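Local coordinates for protein putative acyl-CoA dehydrogenase (Burkholderia xenovorans, PDB 5JSC) that belongs to the acyl-CoA dehydrogenase family of flavoproteins and holds flavin-adenine dinucleotide in a tetramer of helical and beta domains, at residues 139-144 / 183-188; 318-323 / 332-337. One frame throughout, in Å; residues are numbered along the deposited sequence.

Contact 1: residues 139-144 / 183-188. With FAD (flavin-adenine dinucleotide), chain M.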
loop_
_atom_site.group_PDB
_atom_site.type_symbol
_atom_site.label_atom_id
_atom_site.label_comp_id
_atom_site.label_asym_id
_atom_site.label_seq_id
_atom_site.Cartn_x
_atom_site.Cartn_y
_atom_site.Cartn_z
ATOM N N THR C 139 19.381 17.420 -36.931
ATOM C CA THR C 139 18.803 17.828 -38.206
ATOM C C THR C 139 17.893 16.770 -38.815
ATOM O O THR C 139 17.345 16.994 -39.902
ATOM C CB THR C 139 19.904 18.213 -39.205
ATOM O OG1 THR C 139 20.730 17.077 -39.481
ATOM C CG2 THR C 139 20.760 19.354 -38.645
ATOM N N ALA C 140 17.717 15.630 -38.148
ATOM C CA ALA C 140 16.699 14.653 -38.517
ATOM C C ALA C 140 16.002 14.185 -37.253
ATOM O O ALA C 140 16.667 13.794 -36.289
ATOM C CB ALA C 140 17.292 13.443 -39.244
ATOM N N ILE C 141 14.671 14.219 -37.264
ATOM C CA ILE C 141 13.859 13.806 -36.125
ATOM C C ILE C 141 13.489 12.335 -36.294
ATOM O O ILE C 141 12.944 11.937 -37.334
ATOM C CB ILE C 141 12.606 14.693 -36.008
ATOM C CG1 ILE C 141 13.024 16.151 -35.763
ATOM C CG2 ILE C 141 11.690 14.193 -34.900
ATOM C CD1 ILE C 141 11.863 17.129 -35.721
ATOM N N ALA C 142 13.784 11.527 -35.276
ATOM C CA ALA C 142 13.616 10.079 -35.322
ATOM C C ALA C 142 12.298 9.655 -34.690
ATOM O O ALA C 142 11.699 10.383 -33.896
ATOM C CB ALA C 142 14.778 9.381 -34.603
ATOM N N ALA C 143 11.865 8.440 -35.036
ATOM C CA ALA C 143 10.655 7.859 -34.461
ATOM C C ALA C 143 10.745 6.339 -34.513
ATOM O O ALA C 143 11.431 5.767 -35.364
ATOM C CB ALA C 143 9.400 8.351 -35.189
ATOM N N PHE C 144 10.016 5.703 -33.598
ATOM C CA PHE C 144 10.064 4.266 -33.326
ATOM C C PHE C 144 8.633 3.755 -33.429
ATOM O O PHE C 144 7.810 4.055 -32.561
ATOM C CB PHE C 144 10.646 4.044 -31.929
ATOM C CG PHE C 144 10.800 2.605 -31.505
ATOM C CD1 PHE C 144 11.909 1.868 -31.889
ATOM C CD2 PHE C 144 9.884 2.018 -30.631
ATOM C CE1 PHE C 144 12.082 0.563 -31.462
ATOM C CE2 PHE C 144 10.059 0.708 -30.192
ATOM C CZ PHE C 144 11.157 -0.018 -30.611
ATOM N N ILE C 183 5.835 14.565 -37.514
ATOM C CA ILE C 183 6.944 15.506 -37.657
ATOM C C ILE C 183 8.289 14.804 -37.813
ATOM O O ILE C 183 9.301 15.458 -38.097
ATOM C CB ILE C 183 6.996 16.496 -36.482
ATOM C CG1 ILE C 183 7.250 15.777 -35.163
ATOM C CG2 ILE C 183 5.723 17.331 -36.423
ATOM C CD1 ILE C 183 7.252 16.730 -34.013
ATOM N N ALA C 184 8.321 13.484 -37.640
ATOM C CA ALA C 184 9.568 12.747 -37.812
ATOM C C ALA C 184 10.028 12.772 -39.266
ATOM O O ALA C 184 9.221 12.821 -40.200
ATOM C CB ALA C 184 9.405 11.294 -37.358
ATOM N N ASP C 185 11.349 12.722 -39.456
ATOM C CA ASP C 185 11.915 12.586 -40.789
ATOM C C ASP C 185 12.009 11.137 -41.244
ATOM O O ASP C 185 12.073 10.876 -42.453
ATOM C CB ASP C 185 13.298 13.246 -40.828
ATOM C CG ASP C 185 13.209 14.751 -40.684
ATOM O OD1 ASP C 185 12.685 15.396 -41.622
ATOM O OD2 ASP C 185 13.629 15.289 -39.642
ATOM N N PHE C 186 11.996 10.196 -40.308
ATOM C CA PHE C 186 11.949 8.782 -40.642
ATOM C C PHE C 186 11.358 8.047 -39.454
ATOM O O PHE C 186 11.358 8.549 -38.322
ATOM C CB PHE C 186 13.339 8.225 -40.988
ATOM C CG PHE C 186 14.290 8.225 -39.825
ATOM C CD1 PHE C 186 14.327 7.150 -38.934
ATOM C CD2 PHE C 186 15.133 9.309 -39.595
ATOM C CE1 PHE C 186 15.190 7.159 -37.841
ATOM C CE2 PHE C 186 15.998 9.317 -38.523
ATOM C CZ PHE C 186 16.029 8.243 -37.639
ATOM N N TYR C 187 10.873 6.841 -39.734
ATOM C CA TYR C 187 10.290 5.941 -38.751
ATOM C C TYR C 187 10.998 4.606 -38.858
ATOM O O TYR C 187 11.120 4.071 -39.959
ATOM C CB TYR C 187 8.786 5.743 -39.005
ATOM C CG TYR C 187 8.000 7.023 -38.947
ATOM C CD1 TYR C 187 7.846 7.824 -40.075
ATOM C CD2 TYR C 187 7.409 7.435 -37.761
ATOM C CE1 TYR C 187 7.133 9.006 -40.012
ATOM C CE2 TYR C 187 6.692 8.609 -37.690
ATOM C CZ TYR C 187 6.556 9.392 -38.811
ATOM O OH TYR C 187 5.846 10.573 -38.721
ATOM N N VAL C 188 11.466 4.070 -37.735
ATOM C CA VAL C 188 11.852 2.661 -37.692
ATOM C C VAL C 188 10.567 1.864 -37.486
ATOM O O VAL C 188 9.937 1.945 -36.428
ATOM C CB VAL C 188 12.876 2.371 -36.590
ATOM C CG1 VAL C 188 13.135 0.876 -36.502
ATOM C CG2 VAL C 188 14.177 3.099 -36.877
HETATM P PA FAD M . -2.680 -3.008 -24.161
HETATM O O1A FAD M . -1.631 -3.803 -24.844
HETATM O O2A FAD M . -4.128 -3.236 -24.602
HETATM O O5B FAD M . -2.543 -3.260 -22.599
HETATM C C5B FAD M . -3.516 -2.692 -21.701
HETATM C C4B FAD M . -3.008 -2.968 -20.310
HETATM O O4B FAD M . -2.999 -4.390 -20.091
HETATM C C3B FAD M . -1.561 -2.570 -20.054
HETATM O O3B FAD M . -1.397 -1.170 -19.817
HETATM C C2B FAD M . -1.205 -3.441 -18.847
HETATM O O2B FAD M . -1.656 -2.819 -17.644
HETATM C C1B FAD M . -2.034 -4.712 -19.109
HETATM N N9A FAD M . -1.280 -5.865 -19.588
HETATM C C8A FAD M . -0.519 -5.946 -20.725
HETATM N N7A FAD M . -0.026 -7.138 -20.954
HETATM C C5A FAD M . -0.492 -7.899 -19.889
HETATM C C6A FAD M . -0.335 -9.255 -19.552
HETATM N N6A FAD M . 0.387 -10.121 -20.271
HETATM N N1A FAD M . -0.940 -9.700 -18.427
HETATM C C2A FAD M . -1.643 -8.830 -17.690
HETATM N N3A FAD M . -1.861 -7.529 -17.909
HETATM C C4A FAD M . -1.259 -7.124 -19.036
HETATM N N1 FAD M . 4.443 3.037 -29.091
HETATM C C2 FAD M . 5.347 3.016 -30.121
HETATM O O2 FAD M . 5.463 2.034 -30.874
HETATM N N3 FAD M . 6.143 4.109 -30.343
HETATM C C4 FAD M . 6.133 5.278 -29.609
HETATM O O4 FAD M . 6.827 6.232 -29.949
HETATM C C4X FAD M . 5.208 5.286 -28.514
HETATM N N5 FAD M . 5.094 6.380 -27.813
HETATM C C5X FAD M . 4.063 6.458 -26.890
HETATM C C6 FAD M . 3.831 7.674 -26.249
HETATM C C7 FAD M . 2.748 7.839 -25.394
HETATM C C7M FAD M . 2.507 9.184 -24.757
HETATM C C8 FAD M . 1.885 6.752 -25.152
HETATM C C8M FAD M . 0.696 6.889 -24.234
HETATM C C9 FAD M . 2.128 5.532 -25.776
HETATM C C9A FAD M . 3.202 5.378 -26.647
HETATM N N10 FAD M . 3.413 4.185 -27.372
HETATM C C10 FAD M . 4.390 4.119 -28.336
HETATM C "C1'" FAD M . 2.476 3.068 -27.195
HETATM C "C2'" FAD M . 2.731 2.259 -25.927
HETATM O "O2'" FAD M . 3.938 1.506 -26.037
HETATM C "C3'" FAD M . 1.557 1.309 -25.694
HETATM O "O3'" FAD M . 0.453 2.137 -25.361
HETATM C "C4'" FAD M . 1.795 0.290 -24.581
HETATM O "O4'" FAD M . 2.744 -0.680 -25.030
HETATM C "C5'" FAD M . 0.511 -0.392 -24.156
HETATM O "O5'" FAD M . -0.081 -0.991 -25.327
HETATM P P FAD M . -1.668 -0.722 -25.545
HETATM O O1P FAD M . -1.983 0.731 -25.452
HETATM O O2P FAD M . -2.098 -1.391 -26.814
HETATM O O3P FAD M . -2.363 -1.457 -24.312
#

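Contact 2: residues 318-323 / 332-337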
loop_
_atom_site.group_PDB
_atom_site.type_symbol
_atom_site.label_atom_id
_atom_site.label_comp_id
_atom_site.label_asym_id
_atom_site.label_seq_id
_atom_site.Cartn_x
_atom_site.Cartn_y
_atom_site.Cartn_z
ATOM N N VAL C 318 17.904 2.987 -11.096
ATOM C CA VAL C 318 18.219 3.531 -12.417
ATOM C C VAL C 318 19.700 3.374 -12.713
ATOM O O VAL C 318 20.092 2.838 -13.758
ATOM C CB VAL C 318 17.805 5.012 -12.510
ATOM C CG1 VAL C 318 18.401 5.660 -13.765
ATOM C CG2 VAL C 318 16.294 5.146 -12.504
ATOM N N TYR C 319 20.548 3.843 -11.799
ATOM C CA TYR C 319 21.966 3.894 -12.119
ATOM C C TYR C 319 22.673 2.574 -11.852
ATOM O O TYR C 319 23.715 2.329 -12.462
ATOM C CB TYR C 319 22.600 5.101 -11.409
ATOM C CG TYR C 319 22.039 6.340 -12.079
ATOM C CD1 TYR C 319 22.444 6.690 -13.367
ATOM C CD2 TYR C 319 21.037 7.107 -11.480
ATOM C CE1 TYR C 319 21.898 7.786 -14.025
ATOM C CE2 TYR C 319 20.484 8.201 -12.136
ATOM C CZ TYR C 319 20.919 8.538 -13.413
ATOM O OH TYR C 319 20.382 9.608 -14.088
ATOM N N ARG C 320 22.094 1.675 -11.048
ATOM C CA ARG C 320 22.575 0.296 -11.056
ATOM C C ARG C 320 22.391 -0.316 -12.435
ATOM O O ARG C 320 23.317 -0.913 -12.990
ATOM C CB ARG C 320 21.848 -0.542 -9.992
ATOM C CG ARG C 320 22.325 -2.001 -9.878
ATOM C CD ARG C 320 21.662 -2.951 -10.893
ATOM N NE ARG C 320 20.217 -3.064 -10.679
ATOM C CZ ARG C 320 19.650 -3.992 -9.914
ATOM N NH1 ARG C 320 20.390 -4.903 -9.297
ATOM N NH2 ARG C 320 18.331 -4.012 -9.763
ATOM N N ALA C 321 21.192 -0.173 -13.007
ATOM C CA ALA C 321 20.941 -0.730 -14.333
ATOM C C ALA C 321 21.816 -0.070 -15.391
ATOM O O ALA C 321 22.364 -0.754 -16.267
ATOM C CB ALA C 321 19.462 -0.587 -14.702
ATOM N N ALA C 322 21.957 1.256 -15.336
ATOM C CA ALA C 322 22.762 1.939 -16.347
ATOM C C ALA C 322 24.233 1.567 -16.217
ATOM O O ALA C 322 24.900 1.281 -17.222
ATOM C CB ALA C 322 22.570 3.455 -16.244
ATOM N N TRP C 323 24.747 1.533 -14.985
ATOM C CA TRP C 323 26.125 1.100 -14.769
ATOM C C TRP C 323 26.338 -0.321 -15.285
ATOM O O TRP C 323 27.346 -0.614 -15.947
ATOM C CB TRP C 323 26.472 1.205 -13.279
ATOM C CG TRP C 323 27.744 0.501 -12.921
ATOM C CD1 TRP C 323 29.017 1.015 -12.971
ATOM C CD2 TRP C 323 27.875 -0.854 -12.490
ATOM N NE1 TRP C 323 29.927 0.058 -12.592
ATOM C CE2 TRP C 323 29.254 -1.099 -12.293
ATOM C CE3 TRP C 323 26.961 -1.890 -12.246
ATOM C CZ2 TRP C 323 29.740 -2.335 -11.863
ATOM C CZ3 TRP C 323 27.452 -3.122 -11.817
ATOM C CH2 TRP C 323 28.828 -3.326 -11.627
ATOM N N THR C 332 18.006 -6.854 -19.170
ATOM C CA THR C 332 16.559 -7.025 -19.327
ATOM C C THR C 332 15.843 -6.968 -17.977
ATOM O O THR C 332 14.833 -6.261 -17.824
ATOM C CB THR C 332 16.250 -8.338 -20.055
ATOM O OG1 THR C 332 16.937 -8.363 -21.315
ATOM C CG2 THR C 332 14.746 -8.461 -20.319
ATOM N N ARG C 333 16.376 -7.668 -16.969
ATOM C CA ARG C 333 15.739 -7.663 -15.648
ATOM C C ARG C 333 15.908 -6.319 -14.949
ATOM O O ARG C 333 14.940 -5.748 -14.425
ATOM C CB ARG C 333 16.308 -8.779 -14.763
ATOM C CG ARG C 333 15.611 -8.860 -13.385
ATOM C CD ARG C 333 16.398 -9.624 -12.306
ATOM N NE ARG C 333 16.375 -11.073 -12.496
ATOM C CZ ARG C 333 16.816 -11.953 -11.601
ATOM N NH1 ARG C 333 17.313 -11.544 -10.439
ATOM N NH2 ARG C 333 16.768 -13.248 -11.870
ATOM N N GLU C 334 17.142 -5.812 -14.910
ATOM C CA GLU C 334 17.437 -4.630 -14.111
ATOM C C GLU C 334 16.810 -3.378 -14.704
ATOM O O GLU C 334 16.379 -2.490 -13.952
ATOM C CB GLU C 334 18.954 -4.472 -13.979
ATOM C CG GLU C 334 19.627 -5.610 -13.207
ATOM C CD GLU C 334 19.931 -6.859 -14.044
ATOM O OE1 GLU C 334 19.611 -6.889 -15.257
ATOM O OE2 GLU C 334 20.511 -7.814 -13.483
ATOM N N ALA C 335 16.740 -3.295 -16.040
ATOM C CA ALA C 335 16.047 -2.183 -16.687
ATOM C C ALA C 335 14.552 -2.238 -16.417
ATOM O O ALA C 335 13.925 -1.201 -16.174
ATOM C CB ALA C 335 16.312 -2.193 -18.198
ATOM N N ALA C 336 13.962 -3.437 -16.479
ATOM C CA ALA C 336 12.543 -3.576 -16.169
ATOM C C ALA C 336 12.258 -3.149 -14.736
ATOM O O ALA C 336 11.284 -2.424 -14.475
ATOM C CB ALA C 336 12.092 -5.024 -16.394
ATOM N N MET C 337 13.099 -3.589 -13.794
ATOM C CA MET C 337 12.935 -3.190 -12.396
ATOM C C MET C 337 12.985 -1.676 -12.246
ATOM O O MET C 337 12.163 -1.080 -11.538
ATOM C CB MET C 337 14.033 -3.802 -11.535
ATOM C CG MET C 337 13.746 -5.106 -10.911
ATOM S SD MET C 337 14.974 -5.302 -9.595
ATOM C CE MET C 337 14.584 -6.995 -9.143
HETATM O O HOH W 1 17.833 -1.749 -11.617
#

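Contact 1: residues 139-144 / 183-188
Asp185 and Ile141 grip each other twice. The backbone N of Ile141 gives a nearly straight hydrogen bond (170°) to OD2 of Asp185 at 2.8 Å, reaching the anti lone pair of the carboxylate, and the N of Asp185 returns one to the O of Ile141, also at 2.8 Å. With CG of the aspartate beside its own backbone N, chi1 -68° brings OD2 alongside the N-H of Ile141. Further along, the N of Val188 bonds the O of Ala143 at 2.9 Å, and Phe144 and Val188 pair as parallel strand neighbours.

Between these bonds small side chains pack closely. CB of Ala143 sits 3.4 Å from CD2 of Tyr187 and 3.7 Å from CB of Ala184, which itself lies over one face of the tyrosine ring near its rim. Ala142 meets Phe186: its CA makes a CH-pi contact over a face of the ring, and its CB lies 3.5 Å from CZ of Phe186. The Thr139 end is looser. Thr139 and Asp185 are the two exposed residues here, and the threonine turns its CB away, its hydroxyl bonded to Asn137.

At the buried end, the O of Phe144 accepts a hydrogen bond from N3 of FAD (2.8 Å, 174°), as part of the FAD pocket; the pairing of Phe144 with Val188 probably helps hold that carbonyl toward the flavin. Residues 139-144 run from helix 125-136 into edge strand 144-145, which lies beside strand 186-192 in a four-stranded mixed sheet. Helix 103-122 packs on Phe144, Phe186 and Val188, helix 53-66 touches Ile141 and Ile183, and the backbone of Tyr187 is hydrogen-bonded to Val207 on strand 202-208.

Contact 2: residues 318-323 / 332-337
A helical hairpin in the C-terminal domain brings Arg320, on helix 298-325, across Glu334, on helix 332-356. CG of Glu334 lies over the centre of one guanidinium face, 3.6 Å from NE of Arg320, so it is the aliphatic part of the glutamate that the arginine covers. The two side chains cross at about a right angle. SD of Met337 comes to the guanidinium edge, 3.6 Å from NH2 of Arg320. Bends at chi2 (-84°) and chi3 (-64°) swing the arginine tip over toward the second helix. Water 1, in the guanidinium plane, accepts from NE of Arg320 at 2.9 Å and donates to the O of Glu334 at 2.8 Å, tying the arginine to the opposite backbone.

The paired segments are close to antiparallel (155°), their axes approaching to 8.7 Å. Ala321 points its CB at the second helix, 3.7 Å from the O of Glu334. Thr263 of helix 250-286 touches both Ala321 and Ala335. The charged ends look to the third subunit: Arg320 forms a salt bridge with Asp312 of that subunit, and OE2 of Glu334 hydrogen-bonds His18 of the same neighbour.

The two contacts lie on opposite sides of the chain's centre, about 27 Å apart between centres and about 14 Å at their nearest atoms, without touching. They come in series: contact 1 closes at residue 188, well before contact 2 opens at 318. Contact 1 joins the loop after helix 125-136 to the sheet of the middle domain, while contact 2 pairs two helices of the C-terminal domain, so they share no helix or strand. Their surroundings differ too: contact 1 meets FAD but no other protein chain, whereas contact 2 faces the third subunit. Contact 1 thus reaches the cofactor pocket through Phe144, while contact 2 lies at a subunit interface.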